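Local coordinates for protein Tetur07g02040 (Tetranychus urticae, PDB 6BDJ) that probably acts as an intradiol ring-cleavage dioxygenase, using ferric iron to insert both atoms of molecular oxygen into an aromatic diol, at residues Q89-G94 / T135-Y141; R144-Y150 / G162-F166; I95-M100 / D114-R120. One frame throughout, in Å; residues are numbered along the deposited sequence.

Overall arrangement
Following the chain from its N terminus, strand 84-88 runs into residues 89-94, the first half of contact 1, and then straight into 95-100, the first half of contact 3. Contact 3 closes its loop at 114-120, just where strand 120-124 begins. The end of strand 130-136 and the loop after it, 135-141, close contact 1, tying the loop after strand 84-88 to that strand end; the shorter loop of contact 3 lies wholly within this longer one. Contact 2 follows in series, pairing 144-150 with 162-166 in the hairpin of strands 148-154 and 157-166. Contacts 2 and 3 are about 17 Å apart between centres, yet both reach the ferric iron, through H147 and H149 from contact 2 and Y96 from contact 3.

Contact 1: Q89-G94 / T135-Y141; sequences QPDYSG and TLFPGHY
Q89 NE2 donates to the carbonyl O of L136 over 2.7 Å, an almost straight bond (168° at the hydrogen) lying in the plane of the glutamine amide. The other end of that amide works too: T135 OG1 donates to Q89 OE1 at 2.7 Å, approaching from above the C=O plane. The Q89 side chain is extended beyond CG (chi2 -178°), which carries the amide across to the end of strand 130-136. Glutamine suits this place because one flat group accepts from a side chain and donates to the backbone, and the two bonds fix its rotation. P90 CD and P138 CB make a loose apolar contact at 4.2 Å. Residues 89-94 fold into a type I beta turn, D91 to G94, closed by G94 N to D91 O, with an Asx turn from D91 OD1 to S93 N; D91 OD2 pairs with R60. G139 packs its backbone against this turn, its N weakly bonded to P90 O and D91 O; a side chain at G139 would run into the carbonyl oxygens of D91 and Y92. At G94 a CB would be jammed against the preceding carbonyl O and clash with H140 O, so glycine suits it. The loop ends at the iron site: P90 lies near the metal, and Y141, an iron ligand in a structure of this protein, is not bound to it here.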
loop_
_atom_site.group_PDB
_atom_site.type_symbol
_atom_site.label_atom_id
_atom_site.label_comp_id
_atom_site.label_asym_id
_atom_site.label_seq_id
_atom_site.Cartn_x
_atom_site.Cartn_y
_atom_site.Cartn_z
ATOM N N GLN A 89 -1.635 -2.678 -4.930
ATOM C CA GLN A 89 -1.339 -3.946 -4.282
ATOM C C GLN A 89 -1.654 -5.095 -5.249
ATOM O O GLN A 89 -2.442 -4.950 -6.174
ATOM C CB GLN A 89 -2.171 -4.080 -3.018
ATOM C CG GLN A 89 -3.655 -4.260 -3.291
ATOM C CD GLN A 89 -4.505 -4.351 -2.044
ATOM O OE1 GLN A 89 -4.755 -3.359 -1.375
ATOM N NE2 GLN A 89 -5.001 -5.541 -1.761
ATOM N N PRO A 90 -1.075 -6.261 -5.006
ATOM C CA PRO A 90 -1.462 -7.411 -5.834
ATOM C C PRO A 90 -2.717 -8.106 -5.362
ATOM O O PRO A 90 -3.059 -8.037 -4.171
ATOM C CB PRO A 90 -0.287 -8.347 -5.673
ATOM C CG PRO A 90 0.258 -8.053 -4.319
ATOM C CD PRO A 90 -0.103 -6.643 -3.965
ATOM N N ASP A 91 -3.381 -8.813 -6.275
ATOM C CA ASP A 91 -4.519 -9.661 -5.897
ATOM C C ASP A 91 -4.077 -10.894 -5.107
ATOM O O ASP A 91 -2.877 -11.105 -4.905
ATOM C CB ASP A 91 -5.414 -9.991 -7.116
ATOM C CG ASP A 91 -4.903 -11.117 -7.991
ATOM O OD1 ASP A 91 -3.918 -11.797 -7.670
ATOM O OD2 ASP A 91 -5.542 -11.357 -9.020
ATOM N N TYR A 92 -5.027 -11.717 -4.672
ATOM C CA TYR A 92 -4.726 -12.872 -3.835
ATOM C C TYR A 92 -3.646 -13.809 -4.364
ATOM O O TYR A 92 -2.946 -14.403 -3.570
ATOM C CB TYR A 92 -5.993 -13.681 -3.519
ATOM C CG TYR A 92 -6.369 -14.666 -4.581
ATOM C CD1 TYR A 92 -5.827 -15.964 -4.584
ATOM C CD2 TYR A 92 -7.232 -14.300 -5.615
ATOM C CE1 TYR A 92 -6.167 -16.869 -5.559
ATOM C CE2 TYR A 92 -7.585 -15.216 -6.601
ATOM C CZ TYR A 92 -7.041 -16.491 -6.562
ATOM O OH TYR A 92 -7.358 -17.373 -7.541
ATOM N N SER A 93 -3.504 -13.942 -5.681
ATOM C CA SER A 93 -2.468 -14.803 -6.260
ATOM C C SER A 93 -1.199 -14.061 -6.668
ATOM O O SER A 93 -0.348 -14.601 -7.354
ATOM C CB SER A 93 -3.061 -15.497 -7.477
ATOM O OG SER A 93 -3.311 -14.551 -8.481
ATOM N N GLY A 94 -1.084 -12.800 -6.257
ATOM C CA GLY A 94 0.107 -11.997 -6.477
ATOM C C GLY A 94 0.250 -11.230 -7.770
ATOM O O GLY A 94 1.381 -10.873 -8.128
ATOM N N THR A 135 -10.599 -2.290 0.171
ATOM C CA THR A 135 -9.721 -3.125 -0.608
ATOM C C THR A 135 -9.824 -4.544 -0.129
ATOM O O THR A 135 -10.817 -4.928 0.486
ATOM C CB THR A 135 -8.281 -2.576 -0.601
ATOM O OG1 THR A 135 -7.470 -3.341 -1.489
ATOM C CG2 THR A 135 -7.663 -2.540 0.779
ATOM N N LEU A 136 -8.849 -5.364 -0.493
ATOM C CA LEU A 136 -8.778 -6.722 0.003
ATOM C C LEU A 136 -7.455 -6.887 0.718
ATOM O O LEU A 136 -6.496 -6.171 0.435
ATOM C CB LEU A 136 -8.854 -7.706 -1.164
ATOM C CG LEU A 136 -10.087 -7.649 -2.085
ATOM C CD1 LEU A 136 -9.885 -8.635 -3.227
ATOM C CD2 LEU A 136 -11.383 -7.948 -1.339
ATOM N N PHE A 137 -7.384 -7.858 1.613
ATOM C CA PHE A 137 -6.089 -8.287 2.096
ATOM C C PHE A 137 -5.231 -8.729 0.875
ATOM O O PHE A 137 -5.699 -9.493 0.040
ATOM C CB PHE A 137 -6.224 -9.384 3.140
ATOM C CG PHE A 137 -4.944 -9.658 3.860
ATOM C CD1 PHE A 137 -4.001 -10.504 3.300
ATOM C CD2 PHE A 137 -4.651 -9.031 5.067
ATOM C CE1 PHE A 137 -2.791 -10.741 3.929
ATOM C CE2 PHE A 137 -3.436 -9.254 5.703
ATOM C CZ PHE A 137 -2.500 -10.098 5.127
ATOM N N PRO A 138 -3.993 -8.207 0.751
ATOM C CA PRO A 138 -3.184 -8.463 -0.430
ATOM C C PRO A 138 -2.656 -9.875 -0.467
ATOM O O PRO A 138 -2.409 -10.473 0.586
ATOM C CB PRO A 138 -2.034 -7.472 -0.294
ATOM C CG PRO A 138 -1.852 -7.345 1.167
ATOM C CD PRO A 138 -3.275 -7.355 1.705
ATOM N N GLY A 139 -2.493 -10.407 -1.672
ATOM C CA GLY A 139 -1.698 -11.611 -1.866
ATOM C C GLY A 139 -0.241 -11.179 -1.858
ATOM O O GLY A 139 0.107 -10.097 -1.379
ATOM N N HIS A 140 0.630 -12.014 -2.378
ATOM C CA HIS A 140 2.003 -11.606 -2.496
ATOM C C HIS A 140 2.693 -12.371 -3.539
ATOM O O HIS A 140 2.328 -13.499 -3.904
ATOM C CB HIS A 140 2.785 -11.860 -1.198
ATOM C CG HIS A 140 2.632 -13.250 -0.656
ATOM N ND1 HIS A 140 3.489 -14.278 -0.980
ATOM C CD2 HIS A 140 1.698 -13.778 0.167
ATOM C CE1 HIS A 140 3.090 -15.380 -0.372
ATOM N NE2 HIS A 140 2.011 -15.101 0.338
ATOM N N TYR A 141 3.858 -11.837 -3.882
ATOM C CA TYR A 141 4.770 -12.411 -4.820
ATOM C C TYR A 141 5.621 -13.464 -4.137
ATOM O O TYR A 141 5.515 -13.672 -2.922
ATOM C CB TYR A 141 5.697 -11.275 -5.254
ATOM C CG TYR A 141 5.447 -10.782 -6.638
ATOM C CD1 TYR A 141 4.217 -10.289 -6.992
ATOM C CD2 TYR A 141 6.443 -10.806 -7.595
ATOM C CE1 TYR A 141 3.978 -9.816 -8.261
ATOM C CE2 TYR A 141 6.210 -10.346 -8.872
ATOM C CZ TYR A 141 4.967 -9.854 -9.198
ATOM O OH TYR A 141 4.683 -9.386 -10.464
#

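Contact 2: R144-Y150 / G162-F166; sequences RTPHIHY and GQIFF. With FE (Fe (III) ion), chain C.
H147 and H149, which both pack against Q163, bind the ferric iron through NE2: H147 NE2 stands 2.5 Å and H149 NE2 2.3 Å from the metal, with Y96 and a water as further ligands. Behind each imidazole a second bond sets its rotation. H147 ND1 donates to T145 O at 2.7 Å, within the ring plane and nearly along the C=O axis; chi1 of 58° puts CG between the backbone N and the carbonyl carbon, from where ND1 can reach T145 O. H149 ND1 donates to a water that in turn donates a hydrogen bond to G162 O. Q163 OE1 sits over one face of the H147 ring and accepts from R144 NH1 at 2.8 Å, a straight bond in both the guanidinium plane and the carbonyl plane. D193 pairs with R144 NE, and G41 O takes up Q163 NE2. Outermost is the antiparallel ladder: I148 with I164 and Y150 with G162 are hydrogen-bonded pairs, H149 with Q163 a non-hydrogen-bonded one. The Y150 ring lies over G162, where a side chain would collide with its hydroxyl. Because both ND1 atoms are donors, each histidine can offer its NE2 lone pair to iron, as expected of an intradiol dioxygenase.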
loop_
_atom_site.group_PDB
_atom_site.type_symbol
_atom_site.label_atom_id
_atom_site.label_comp_id
_atom_site.label_asym_id
_atom_site.label_seq_id
_atom_site.Cartn_x
_atom_site.Cartn_y
_atom_site.Cartn_z
ATOM N N ARG A 144 8.845 -11.912 -1.695
ATOM C CA ARG A 144 8.304 -10.741 -1.025
ATOM C C ARG A 144 7.262 -11.146 0.004
ATOM O O ARG A 144 6.486 -12.083 -0.177
ATOM C CB ARG A 144 7.638 -9.778 -2.018
ATOM C CG ARG A 144 8.590 -9.016 -2.929
ATOM C CD ARG A 144 9.598 -8.139 -2.176
ATOM N NE ARG A 144 9.063 -7.480 -0.980
ATOM C CZ ARG A 144 8.552 -6.245 -0.933
ATOM N NH1 ARG A 144 8.126 -5.766 0.224
ATOM N NH2 ARG A 144 8.476 -5.490 -2.031
ATOM N N THR A 145 7.236 -10.388 1.086
ATOM C CA THR A 145 6.249 -10.553 2.126
ATOM C C THR A 145 5.002 -9.737 1.715
ATOM O O THR A 145 5.111 -8.793 0.907
ATOM C CB THR A 145 6.847 -10.110 3.475
ATOM O OG1 THR A 145 5.882 -10.253 4.531
ATOM C CG2 THR A 145 7.418 -8.671 3.415
ATOM N N PRO A 146 3.815 -10.087 2.253
ATOM C CA PRO A 146 2.607 -9.375 1.792
ATOM C C PRO A 146 2.652 -7.908 2.185
ATOM O O PRO A 146 3.090 -7.571 3.274
ATOM C CB PRO A 146 1.460 -10.090 2.524
ATOM C CG PRO A 146 1.999 -11.417 2.902
ATOM C CD PRO A 146 3.473 -11.220 3.124
ATOM N N HIS A 147 2.203 -7.048 1.295
ATOM C CA HIS A 147 2.200 -5.624 1.545
ATOM C C HIS A 147 1.304 -4.886 0.603
ATOM O O HIS A 147 0.911 -5.421 -0.440
ATOM C CB HIS A 147 3.591 -5.077 1.322
ATOM C CG HIS A 147 4.106 -5.335 -0.050
ATOM N ND1 HIS A 147 4.667 -6.537 -0.415
ATOM C CD2 HIS A 147 4.118 -4.561 -1.158
ATOM C CE1 HIS A 147 5.053 -6.479 -1.677
ATOM N NE2 HIS A 147 4.676 -5.311 -2.173
ATOM N N ILE A 148 1.032 -3.633 0.965
ATOM C CA ILE A 148 0.343 -2.686 0.108
ATOM C C ILE A 148 1.258 -1.495 -0.063
ATOM O O ILE A 148 1.765 -0.940 0.935
ATOM C CB ILE A 148 -0.966 -2.208 0.748
ATOM C CG1 ILE A 148 -1.953 -3.381 0.890
ATOM C CG2 ILE A 148 -1.615 -1.091 -0.094
ATOM C CD1 ILE A 148 -3.203 -3.089 1.719
ATOM N N HIS A 149 1.457 -1.073 -1.302
ATOM C CA HIS A 149 2.201 0.133 -1.555
ATOM C C HIS A 149 1.367 1.369 -1.415
ATOM O O HIS A 149 0.152 1.321 -1.628
ATOM C CB HIS A 149 2.684 0.170 -2.964
ATOM C CG HIS A 149 3.640 -0.891 -3.313
ATOM N ND1 HIS A 149 5.010 -0.679 -3.308
ATOM C CD2 HIS A 149 3.443 -2.155 -3.729
ATOM C CE1 HIS A 149 5.611 -1.783 -3.708
ATOM N NE2 HIS A 149 4.681 -2.688 -3.966
ATOM N N TYR A 150 2.044 2.493 -1.177
ATOM C CA TYR A 150 1.395 3.793 -1.121
ATOM C C TYR A 150 2.377 4.880 -1.516
ATOM O O TYR A 150 3.585 4.767 -1.277
ATOM C CB TYR A 150 0.780 4.074 0.256
ATOM C CG TYR A 150 1.774 4.446 1.326
ATOM C CD1 TYR A 150 2.397 3.473 2.098
ATOM C CD2 TYR A 150 2.085 5.767 1.577
ATOM C CE1 TYR A 150 3.320 3.816 3.082
ATOM C CE2 TYR A 150 3.009 6.122 2.541
ATOM C CZ TYR A 150 3.625 5.144 3.294
ATOM O OH TYR A 150 4.542 5.532 4.262
ATOM N N GLY A 162 5.981 4.570 0.321
ATOM C CA GLY A 162 6.195 3.527 1.306
ATOM C C GLY A 162 5.440 2.264 1.021
ATOM O O GLY A 162 4.938 2.040 -0.100
ATOM N N GLN A 163 5.455 1.413 2.039
ATOM C CA GLN A 163 4.813 0.122 2.008
ATOM C C GLN A 163 4.191 -0.146 3.353
ATOM O O GLN A 163 4.770 0.165 4.381
ATOM C CB GLN A 163 5.815 -0.963 1.653
ATOM C CG GLN A 163 6.242 -0.890 0.196
ATOM C CD GLN A 163 7.157 -2.019 -0.246
ATOM O OE1 GLN A 163 7.151 -3.112 0.340
ATOM N NE2 GLN A 163 7.936 -1.763 -1.292
ATOM N N ILE A 164 3.001 -0.732 3.311
ATOM C CA ILE A 164 2.228 -1.104 4.476
ATOM C C ILE A 164 2.430 -2.600 4.693
ATOM O O ILE A 164 2.239 -3.403 3.780
ATOM C CB ILE A 164 0.741 -0.807 4.245
ATOM C CG1 ILE A 164 0.545 0.666 3.877
ATOM C CG2 ILE A 164 -0.073 -1.169 5.477
ATOM C CD1 ILE A 164 -0.826 1.029 3.364
ATOM N N PHE A 165 2.802 -2.970 5.909
ATOM C CA PHE A 165 3.000 -4.367 6.287
ATOM C C PHE A 165 1.933 -4.801 7.280
ATOM O O PHE A 165 1.208 -3.983 7.835
ATOM C CB PHE A 165 4.412 -4.534 6.849
ATOM C CG PHE A 165 5.487 -4.195 5.849
ATOM C CD1 PHE A 165 5.796 -5.079 4.837
ATOM C CD2 PHE A 165 6.139 -2.969 5.871
ATOM C CE1 PHE A 165 6.758 -4.774 3.876
ATOM C CE2 PHE A 165 7.113 -2.650 4.927
ATOM C CZ PHE A 165 7.438 -3.566 3.935
ATOM N N PHE A 166 1.857 -6.108 7.487
ATOM C CA PHE A 166 0.864 -6.724 8.385
ATOM C C PHE A 166 1.545 -7.459 9.522
ATOM O O PHE A 166 2.667 -7.991 9.363
ATOM C CB PHE A 166 -0.034 -7.648 7.589
ATOM C CG PHE A 166 -0.792 -6.919 6.525
ATOM C CD1 PHE A 166 -2.007 -6.335 6.819
ATOM C CD2 PHE A 166 -0.237 -6.716 5.270
ATOM C CE1 PHE A 166 -2.717 -5.619 5.852
ATOM C CE2 PHE A 166 -0.926 -5.996 4.301
ATOM C CZ PHE A 166 -2.174 -5.445 4.598
HETATM FE FE FE C . 4.784 -4.934 -4.607
HETATM O O HOH W 1 6.165 1.615 -2.399
HETATM O O HOH W 2 5.995 -4.223 -6.258
#

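Contact 3: I95-M100 / D114-R120; sequences IYSGFM and DPRRFLR. With FE (Fe (III) ion), chain C.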
loop_
_atom_site.group_PDB
_atom_site.type_symbol
_atom_site.label_atom_id
_atom_site.label_comp_id
_atom_site.label_asym_id
_atom_site.label_seq_id
_atom_site.Cartn_x
_atom_site.Cartn_y
_atom_site.Cartn_z
ATOM N N ILE A 95 -0.868 -10.993 -8.465
ATOM C CA ILE A 95 -0.860 -10.292 -9.742
ATOM C C ILE A 95 -1.175 -8.806 -9.538
ATOM O O ILE A 95 -2.061 -8.458 -8.764
ATOM C CB ILE A 95 -1.920 -10.891 -10.689
ATOM C CG1 ILE A 95 -1.625 -12.365 -11.005
ATOM C CG2 ILE A 95 -1.994 -10.117 -11.988
ATOM C CD1 ILE A 95 -0.215 -12.680 -11.504
ATOM N N TYR A 96 -0.412 -7.957 -10.217
ATOM C CA TYR A 96 -0.657 -6.532 -10.250
ATOM C C TYR A 96 -1.368 -6.190 -11.549
ATOM O O TYR A 96 -0.927 -6.594 -12.624
ATOM C CB TYR A 96 0.648 -5.758 -10.219
ATOM C CG TYR A 96 1.267 -5.677 -8.845
ATOM C CD1 TYR A 96 0.915 -4.676 -7.982
ATOM C CD2 TYR A 96 2.182 -6.631 -8.418
ATOM C CE1 TYR A 96 1.488 -4.576 -6.717
ATOM C CE2 TYR A 96 2.771 -6.550 -7.156
ATOM C CZ TYR A 96 2.425 -5.510 -6.307
ATOM O OH TYR A 96 2.968 -5.451 -5.058
ATOM N N SER A 97 -2.442 -5.408 -11.429
ATOM C CA SER A 97 -3.192 -4.891 -12.572
ATOM C C SER A 97 -2.290 -4.010 -13.407
ATOM O O SER A 97 -1.450 -3.295 -12.862
ATOM C CB SER A 97 -4.420 -4.147 -12.114
ATOM O OG SER A 97 -4.172 -2.946 -11.397
ATOM N N GLY A 98 -2.392 -4.159 -14.725
ATOM C CA GLY A 98 -1.457 -3.549 -15.638
ATOM C C GLY A 98 -0.238 -4.381 -15.986
ATOM O O GLY A 98 0.378 -4.165 -17.036
ATOM N N PHE A 99 0.118 -5.316 -15.113
ATOM C CA PHE A 99 1.254 -6.217 -15.322
ATOM C C PHE A 99 0.785 -7.662 -15.141
ATOM O O PHE A 99 1.480 -8.488 -14.594
ATOM C CB PHE A 99 2.350 -5.845 -14.310
ATOM C CG PHE A 99 2.734 -4.389 -14.361
ATOM C CD1 PHE A 99 3.697 -3.943 -15.251
ATOM C CD2 PHE A 99 2.107 -3.468 -13.542
ATOM C CE1 PHE A 99 4.037 -2.609 -15.323
ATOM C CE2 PHE A 99 2.442 -2.122 -13.598
ATOM C CZ PHE A 99 3.408 -1.692 -14.497
ATOM N N MET A 100 -0.403 -7.961 -15.656
ATOM C CA MET A 100 -1.030 -9.268 -15.473
ATOM C C MET A 100 -0.312 -10.412 -16.176
ATOM O O MET A 100 -0.548 -11.561 -15.813
ATOM C CB MET A 100 -2.498 -9.248 -15.931
ATOM C CG MET A 100 -3.376 -8.325 -15.113
ATOM S SD MET A 100 -5.099 -8.295 -15.670
ATOM C CE MET A 100 -5.757 -9.809 -14.954
ATOM N N ASP A 114 -1.588 -4.419 -20.067
ATOM C CA ASP A 114 -3.037 -4.522 -19.999
ATOM C C ASP A 114 -3.693 -3.254 -19.398
ATOM O O ASP A 114 -3.055 -2.520 -18.649
ATOM C CB ASP A 114 -3.414 -5.807 -19.252
ATOM C CG ASP A 114 -3.099 -5.755 -17.795
ATOM O OD1 ASP A 114 -3.914 -5.172 -17.053
ATOM O OD2 ASP A 114 -2.045 -6.323 -17.384
ATOM N N PRO A 115 -4.965 -2.996 -19.730
ATOM C CA PRO A 115 -5.627 -1.807 -19.211
ATOM C C PRO A 115 -6.300 -1.986 -17.858
ATOM O O PRO A 115 -6.949 -1.079 -17.404
ATOM C CB PRO A 115 -6.726 -1.542 -20.271
ATOM C CG PRO A 115 -7.099 -2.914 -20.743
ATOM C CD PRO A 115 -5.801 -3.690 -20.735
ATOM N N ARG A 116 -6.217 -3.149 -17.240
ATOM C CA ARG A 116 -6.833 -3.346 -15.930
ATOM C C ARG A 116 -6.134 -2.511 -14.852
ATOM O O ARG A 116 -4.938 -2.317 -14.881
ATOM C CB ARG A 116 -6.815 -4.816 -15.510
ATOM C CG ARG A 116 -7.626 -5.778 -16.410
ATOM C CD ARG A 116 -9.095 -5.392 -16.474
ATOM N NE ARG A 116 -9.749 -5.221 -15.163
ATOM C CZ ARG A 116 -10.285 -6.172 -14.410
ATOM N NH1 ARG A 116 -10.888 -5.836 -13.256
ATOM N NH2 ARG A 116 -10.193 -7.450 -14.760
ATOM N N ARG A 117 -6.917 -2.055 -13.899
ATOM C CA ARG A 117 -6.510 -1.215 -12.832
ATOM C C ARG A 117 -7.124 -1.621 -11.514
ATOM O O ARG A 117 -7.187 -0.818 -10.580
ATOM C CB ARG A 117 -6.859 0.230 -13.151
ATOM C CG ARG A 117 -6.186 0.767 -14.426
ATOM C CD ARG A 117 -4.672 0.846 -14.252
ATOM N NE ARG A 117 -4.087 1.430 -15.459
ATOM C CZ ARG A 117 -3.599 0.741 -16.480
ATOM N NH1 ARG A 117 -3.625 -0.598 -16.491
ATOM N NH2 ARG A 117 -3.111 1.390 -17.522
ATOM N N PHE A 118 -7.522 -2.879 -11.388
ATOM C CA PHE A 118 -8.005 -3.354 -10.123
ATOM C C PHE A 118 -6.923 -3.169 -9.059
ATOM O O PHE A 118 -5.710 -3.197 -9.351
ATOM C CB PHE A 118 -8.451 -4.836 -10.170
ATOM C CG PHE A 118 -7.371 -5.822 -10.599
ATOM C CD1 PHE A 118 -6.315 -6.159 -9.761
ATOM C CD2 PHE A 118 -7.443 -6.450 -11.829
ATOM C CE1 PHE A 118 -5.338 -7.060 -10.162
ATOM C CE2 PHE A 118 -6.477 -7.361 -12.242
ATOM C CZ PHE A 118 -5.427 -7.668 -11.402
ATOM N N LEU A 119 -7.415 -2.998 -7.840
ATOM C CA LEU A 119 -6.604 -2.848 -6.667
ATOM C C LEU A 119 -5.613 -1.681 -6.749
ATOM O O LEU A 119 -4.497 -1.734 -6.194
ATOM C CB LEU A 119 -5.930 -4.180 -6.330
ATOM C CG LEU A 119 -6.918 -5.307 -5.951
ATOM C CD1 LEU A 119 -6.219 -6.645 -5.777
ATOM C CD2 LEU A 119 -7.744 -5.016 -4.710
ATOM N N ARG A 120 -6.059 -0.613 -7.409
ATOM C CA ARG A 120 -5.364 0.631 -7.450
ATOM C C ARG A 120 -6.346 1.702 -7.159
ATOM O O ARG A 120 -7.482 1.673 -7.675
ATOM C CB ARG A 120 -4.774 0.845 -8.834
ATOM C CG ARG A 120 -3.724 -0.195 -9.203
ATOM C CD ARG A 120 -3.211 0.063 -10.608
ATOM N NE ARG A 120 -2.207 -0.965 -10.859
ATOM C CZ ARG A 120 -0.907 -0.847 -10.597
ATOM N NH1 ARG A 120 -0.391 0.262 -10.079
ATOM N NH2 ARG A 120 -0.103 -1.871 -10.850
HETATM FE FE FE C . 4.784 -4.934 -4.607
HETATM O O HOH W 3 -3.107 -4.295 -8.785
HETATM O O HOH W 2 5.995 -4.223 -6.258
#
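S97 and R120 meet through a network of hydrogen bonds. The guanidinium meets S97 side-on: R120 NH2 donates to S97 O at 2.8 Å and R120 NE to S97 OG at 2.8 Å. S97 OG in turn donates to F118 O at 2.6 Å, in the carbonyl plane and on a lone pair, so this small hydroxyl serves as acceptor and donor at once. The R120 chain, extended from CG to NE (chi2 178°), brings both nitrogens to the serine. Replacing R120 by an alanine would probably leave S97 O without its guanidinium donor and S97 OG with one bond fewer, held by F118 O.

A carboxylate collects backbone N-H groups. D114 OD1 accepts from G98 N at 3.0 Å, and D114 OD2 from M100 N at 2.9 Å, the latter bond being fairly straight (165°). G98 belongs to the type II turn from Y96 to F99, and its backbone angles call for glycine.

Apolar contact centres on the F118 ring. S97 CB sits 3.5 Å from its centroid, almost on the ring normal, a CH-pi contact; M100 CE meets the ring edge, 3.7 Å from F118 CE2, with the sulfur in an oblique Met-aromatic contact. R116 CG adds its methylene beside M100 SD, while its guanidinium pairs with E58 and D59.

Of these two segments, Y96 supplies the iron ligand, its OH 1.9 Å from the metal, alongside H147 and H149. Its ring rests on W88 of strand 84-88, and R120 opens strand 120-124, the neighbouring strand at the edge of the sheet.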